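Long-range contact in aminopeptidase-like protein (Chaetomium thermophilum, PDB 5JM6), which probably acts as a zinc-dependent aminopeptidase of the M18 family, assembling into a dodecamer linked to the Cvt pathway of selective autophagy: residues Gly152-Asn166 / Arg221-Asn233. Numbering follows the deposited sequence.
Sequences GYVQLGVAQYAGALN and RETEMVPVIGIDN
The carbonyl oxygen V154 O is gripped by two successive amides of the partner strand: I229 N donates at 2.8 Å, only moderately tilted from the carbonyl plane, and G230 N adds a weak bond at 3.5 Å. One residue faced by two is the signature of a classic beta bulge, and the antiparallel register duly slips by one between the pairs V154-G230 and Q155-V228. V154 N returns a nearly straight bond (170°) to G230 O from above its carbonyl plane; beyond the bulge L156 N meets P227 O at a longer 3.3 Å.

Packing follows the backbone. I229 CG1 sits between its own backbone N and carbonyl carbon (chi1 67°), where it lies 3.7 Å from V154 CG1; the CG2 branch meets L156 CB instead. Further along, V158 CG2 and the ring of P227 approach tip to tip, both residues also touching L284 of strand 277-286. On the sheet face carrying Y153, V228 CG1 rests obliquely on Y153 CD2. The Q155 side chain crosses that of V226 at about a right angle, its CB 3.8 Å from V226 CG1, and its amide NE2 is hydrogen-bonded to N399 of a second subunit.

At the other end, the extended side chain of R221 crosses that of Q160 at about a right angle, their flat groups 62° apart. The L165 carbonyl lies over one guanidinium face, but too close in the model to be trusted. Shortened to an alanine, R221 would probably leave the Q160 amide without the CD methylene it packs on. N166 bonds through OD1 to T168 OG1 and through ND2 to the backbone oxygen of the zinc ligand H485. The whole joins strand 228-231, outermost within this chain, to strand 153-160 by a classic bulge in an antiparallel sheet, at a border where the I229 backbone bonds to a second subunit of the M18 dodecamer.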
loop_
_atom_site.group_PDB
_atom_site.type_symbol
_atom_site.label_atom_id
_atom_site.label_comp_id
_atom_site.label_asym_id
_atom_site.label_seq_id
_atom_site.Cartn_x
_atom_site.Cartn_y
_atom_site.Cartn_z
ATOM N N GLY A 152 -18.781 -13.942 36.030
ATOM C CA GLY A 152 -18.727 -13.804 37.475
ATOM C C GLY A 152 -18.548 -12.384 37.982
ATOM O O GLY A 152 -18.555 -12.150 39.192
ATOM N N TYR A 153 -18.386 -11.436 37.065
ATOM C CA TYR A 153 -18.204 -10.035 37.433
ATOM C C TYR A 153 -19.495 -9.249 37.330
ATOM O O TYR A 153 -20.280 -9.446 36.406
ATOM C CB TYR A 153 -17.152 -9.366 36.547
ATOM C CG TYR A 153 -15.789 -9.993 36.626
ATOM C CD1 TYR A 153 -15.478 -11.109 35.867
ATOM C CD2 TYR A 153 -14.807 -9.465 37.454
ATOM C CE1 TYR A 153 -14.235 -11.689 35.932
ATOM C CE2 TYR A 153 -13.555 -10.039 37.525
ATOM C CZ TYR A 153 -13.276 -11.151 36.761
ATOM O OH TYR A 153 -12.032 -11.732 36.822
ATOM N N VAL A 154 -19.699 -8.348 38.283
ATOM C CA VAL A 154 -20.764 -7.363 38.198
ATOM C C VAL A 154 -20.184 -6.095 37.576
ATOM O O VAL A 154 -19.155 -5.595 38.033
ATOM C CB VAL A 154 -21.362 -7.055 39.583
ATOM C CG1 VAL A 154 -22.597 -6.178 39.452
ATOM C CG2 VAL A 154 -21.694 -8.350 40.311
ATOM N N GLN A 155 -20.826 -5.587 36.529
ATOM C CA GLN A 155 -20.309 -4.413 35.832
ATOM C C GLN A 155 -21.283 -3.236 35.895
ATOM O O GLN A 155 -22.392 -3.359 36.416
ATOM C CB GLN A 155 -19.987 -4.763 34.374
ATOM C CG GLN A 155 -19.007 -5.925 34.225
ATOM C CD GLN A 155 -18.589 -6.176 32.787
ATOM O OE1 GLN A 155 -19.285 -6.859 32.034
ATOM N NE2 GLN A 155 -17.441 -5.630 32.400
ATOM N N LEU A 156 -20.861 -2.099 35.349
ATOM C CA LEU A 156 -21.613 -0.854 35.466
ATOM C C LEU A 156 -21.650 -0.087 34.148
ATOM O O LEU A 156 -20.603 0.210 33.572
ATOM C CB LEU A 156 -21.000 0.028 36.554
ATOM C CG LEU A 156 -21.696 1.362 36.811
ATOM C CD1 LEU A 156 -23.024 1.123 37.494
ATOM C CD2 LEU A 156 -20.815 2.280 37.638
ATOM N N GLY A 157 -22.849 0.208 33.655
ATOM C CA GLY A 157 -22.982 1.022 32.458
ATOM C C GLY A 157 -22.623 2.480 32.681
ATOM O O GLY A 157 -23.272 3.169 33.468
ATOM N N VAL A 158 -21.629 2.971 31.948
ATOM C CA VAL A 158 -21.240 4.374 32.048
ATOM C C VAL A 158 -21.022 4.963 30.664
ATOM O O VAL A 158 -20.882 4.238 29.679
ATOM C CB VAL A 158 -19.951 4.577 32.886
ATOM C CG1 VAL A 158 -20.107 3.988 34.284
ATOM C CG2 VAL A 158 -18.743 3.989 32.171
ATOM N N ALA A 159 -20.998 6.288 30.601
ATOM C CA ALA A 159 -20.785 7.001 29.352
ATOM C C ALA A 159 -19.758 8.097 29.576
ATOM O O ALA A 159 -19.888 8.876 30.522
ATOM C CB ALA A 159 -22.093 7.584 28.841
ATOM N N GLN A 160 -18.734 8.163 28.728
ATOM C CA GLN A 160 -17.748 9.220 28.893
ATOM C C GLN A 160 -18.445 10.553 28.638
ATOM O O GLN A 160 -19.047 10.778 27.586
ATOM C CB GLN A 160 -16.525 9.018 27.976
ATOM C CG GLN A 160 -16.688 9.357 26.491
ATOM C CD GLN A 160 -17.394 8.273 25.699
ATOM O OE1 GLN A 160 -17.705 7.204 26.224
ATOM N NE2 GLN A 160 -17.646 8.544 24.422
ATOM N N TYR A 161 -18.389 11.425 29.638
ATOM C CA TYR A 161 -19.030 12.725 29.548
ATOM C C TYR A 161 -18.273 13.620 28.590
ATOM O O TYR A 161 -18.827 14.139 27.623
ATOM C CB TYR A 161 -19.114 13.373 30.938
ATOM C CG TYR A 161 -19.033 14.889 30.957
ATOM C CD1 TYR A 161 -17.962 15.542 31.561
ATOM C CD2 TYR A 161 -20.029 15.664 30.383
ATOM C CE1 TYR A 161 -17.888 16.927 31.585
ATOM C CE2 TYR A 161 -19.964 17.041 30.406
ATOM C CZ TYR A 161 -18.892 17.670 31.002
ATOM O OH TYR A 161 -18.836 19.046 31.014
ATOM N N ALA A 162 -16.990 13.786 28.859
ATOM C CA ALA A 162 -16.236 14.828 28.197
ATOM C C ALA A 162 -15.578 14.392 26.898
ATOM O O ALA A 162 -15.233 15.229 26.063
ATOM C CB ALA A 162 -15.203 15.345 29.139
ATOM N N GLY A 163 -15.489 13.082 26.692
ATOM C CA GLY A 163 -14.393 12.520 25.925
ATOM C C GLY A 163 -13.341 12.060 26.922
ATOM O O GLY A 163 -12.152 11.975 26.612
ATOM N N ALA A 164 -13.799 11.776 28.139
ATOM C CA ALA A 164 -12.927 11.495 29.276
ATOM C C ALA A 164 -12.169 10.172 29.253
ATOM O O ALA A 164 -10.997 10.148 29.631
ATOM C CB ALA A 164 -13.732 11.570 30.558
ATOM N N LEU A 165 -12.765 9.081 28.781
ATOM C CA LEU A 165 -12.124 7.816 29.092
ATOM C C LEU A 165 -11.006 7.616 28.103
ATOM O O LEU A 165 -11.170 7.035 27.036
ATOM C CB LEU A 165 -13.117 6.653 29.000
ATOM C CG LEU A 165 -14.318 6.651 29.943
ATOM C CD1 LEU A 165 -15.374 5.667 29.468
ATOM C CD2 LEU A 165 -13.860 6.301 31.344
ATOM N N ASN A 166 -9.824 7.997 28.563
ATOM C CA ASN A 166 -8.621 7.906 27.772
ATOM C C ASN A 166 -7.736 6.913 28.479
ATOM O O ASN A 166 -8.120 6.385 29.520
ATOM C CB ASN A 166 -7.941 9.276 27.594
ATOM C CG ASN A 166 -7.683 9.998 28.912
ATOM O OD1 ASN A 166 -7.323 9.389 29.918
ATOM N ND2 ASN A 166 -7.852 11.315 28.899
ATOM N N ARG A 221 -14.498 2.320 23.783
ATOM C CA ARG A 221 -14.992 2.712 25.099
ATOM C C ARG A 221 -16.260 2.002 25.569
ATOM O O ARG A 221 -16.546 1.990 26.766
ATOM C CB ARG A 221 -15.236 4.217 25.116
ATOM C CG ARG A 221 -14.100 5.007 24.521
ATOM C CD ARG A 221 -14.192 6.447 24.935
ATOM N NE ARG A 221 -12.990 7.183 24.569
ATOM C CZ ARG A 221 -12.646 8.343 25.109
ATOM N NH1 ARG A 221 -13.403 8.878 26.054
ATOM N NH2 ARG A 221 -11.530 8.951 24.731
ATOM N N GLU A 222 -17.049 1.463 24.644
ATOM C CA GLU A 222 -18.314 0.830 25.025
ATOM C C GLU A 222 -18.232 -0.687 25.258
ATOM O O GLU A 222 -19.092 -1.270 25.917
ATOM C CB GLU A 222 -19.371 1.142 23.957
ATOM C CG GLU A 222 -20.749 0.529 24.194
ATOM C CD GLU A 222 -21.531 1.226 25.292
ATOM O OE1 GLU A 222 -21.699 0.631 26.378
ATOM O OE2 GLU A 222 -21.988 2.366 25.065
ATOM N N THR A 223 -17.163 -1.313 24.785
ATOM C CA THR A 223 -17.003 -2.763 24.895
ATOM C C THR A 223 -15.850 -3.067 25.842
ATOM O O THR A 223 -15.973 -3.899 26.741
ATOM C CB THR A 223 -16.792 -3.443 23.524
ATOM O OG1 THR A 223 -18.022 -3.415 22.788
ATOM C CG2 THR A 223 -16.362 -4.896 23.698
ATOM N N GLU A 224 -14.701 -2.466 25.560
ATOM C CA GLU A 224 -13.480 -2.703 26.325
ATOM C C GLU A 224 -13.259 -1.904 27.616
ATOM O O GLU A 224 -12.425 -2.302 28.430
ATOM C CB GLU A 224 -12.293 -2.486 25.400
ATOM C CG GLU A 224 -12.279 -3.491 24.275
ATOM C CD GLU A 224 -11.302 -3.142 23.184
ATOM O OE1 GLU A 224 -11.064 -4.002 22.313
ATOM O OE2 GLU A 224 -10.777 -2.010 23.191
ATOM N N MET A 225 -13.927 -0.768 27.809
ATOM C CA MET A 225 -13.839 -0.159 29.127
ATOM C C MET A 225 -15.205 -0.108 29.775
ATOM O O MET A 225 -15.862 0.930 29.789
ATOM C CB MET A 225 -13.271 1.255 29.004
ATOM C CG MET A 225 -12.086 1.362 28.062
ATOM S SD MET A 225 -11.552 3.061 27.789
ATOM C CE MET A 225 -10.608 3.370 29.277
ATOM N N VAL A 226 -15.549 -1.187 30.455
ATOM C CA VAL A 226 -16.788 -1.266 31.198
ATOM C C VAL A 226 -16.351 -1.526 32.608
ATOM O O VAL A 226 -15.761 -2.569 32.880
ATOM C CB VAL A 226 -17.723 -2.379 30.695
ATOM C CG1 VAL A 226 -18.992 -2.420 31.530
ATOM C CG2 VAL A 226 -18.055 -2.172 29.229
ATOM N N PRO A 227 -16.605 -0.575 33.508
ATOM C CA PRO A 227 -16.103 -0.727 34.872
ATOM C C PRO A 227 -16.584 -2.014 35.532
ATOM O O PRO A 227 -17.629 -2.562 35.172
ATOM C CB PRO A 227 -16.661 0.502 35.589
ATOM C CG PRO A 227 -16.870 1.504 34.505
ATOM C CD PRO A 227 -17.292 0.711 33.307
ATOM N N VAL A 228 -15.790 -2.490 36.480
ATOM C CA VAL A 228 -16.096 -3.690 37.242
ATOM C C VAL A 228 -16.344 -3.293 38.699
ATOM O O VAL A 228 -15.488 -2.677 39.333
ATOM C CB VAL A 228 -14.950 -4.714 37.125
ATOM C CG1 VAL A 228 -14.930 -5.632 38.309
ATOM C CG2 VAL A 228 -15.079 -5.508 35.830
ATOM N N ILE A 229 -17.558 -3.540 39.185
ATOM C CA ILE A 229 -17.936 -3.136 40.541
ATOM C C ILE A 229 -18.043 -4.228 41.620
ATOM O O ILE A 229 -18.283 -3.913 42.787
ATOM C CB ILE A 229 -19.269 -2.377 40.496
ATOM C CG1 ILE A 229 -20.407 -3.311 40.087
ATOM C CG2 ILE A 229 -19.162 -1.208 39.530
ATOM C CD1 ILE A 229 -21.730 -2.605 39.893
ATOM N N GLY A 230 -17.874 -5.493 41.253
ATOM C CA GLY A 230 -18.039 -6.565 42.221
ATOM C C GLY A 230 -18.029 -7.948 41.604
ATOM O O GLY A 230 -17.933 -8.095 40.388
ATOM N N ILE A 231 -18.132 -8.965 42.453
ATOM C CA ILE A 231 -18.100 -10.354 42.008
ATOM C C ILE A 231 -19.415 -11.053 42.325
ATOM O O ILE A 231 -19.991 -10.842 43.392
ATOM C CB ILE A 231 -16.937 -11.126 42.670
ATOM C CG1 ILE A 231 -15.593 -10.568 42.200
ATOM C CG2 ILE A 231 -17.025 -12.618 42.372
ATOM C CD1 ILE A 231 -14.507 -10.637 43.248
ATOM N N ASP A 232 -19.932 -11.824 41.372
ATOM C CA ASP A 232 -21.003 -12.762 41.677
ATOM C C ASP A 232 -20.779 -14.107 40.976
ATOM O O ASP A 232 -20.947 -14.218 39.762
ATOM C CB ASP A 232 -22.339 -12.145 41.273
ATOM C CG ASP A 232 -23.515 -13.011 41.637
ATOM O OD1 ASP A 232 -24.357 -13.252 40.748
ATOM O OD2 ASP A 232 -23.606 -13.441 42.806
ATOM N N ASN A 233 -20.439 -15.125 41.758
ATOM C CA ASN A 233 -20.126 -16.464 41.251
ATOM C C ASN A 233 -21.245 -17.493 41.390
ATOM O O ASN A 233 -21.010 -18.690 41.232
ATOM C CB ASN A 233 -18.855 -16.989 41.909
ATOM C CG ASN A 233 -17.610 -16.325 41.361
ATOM O OD1 ASN A 233 -17.492 -16.100 40.156
ATOM N ND2 ASN A 233 -16.679 -15.995 42.245
#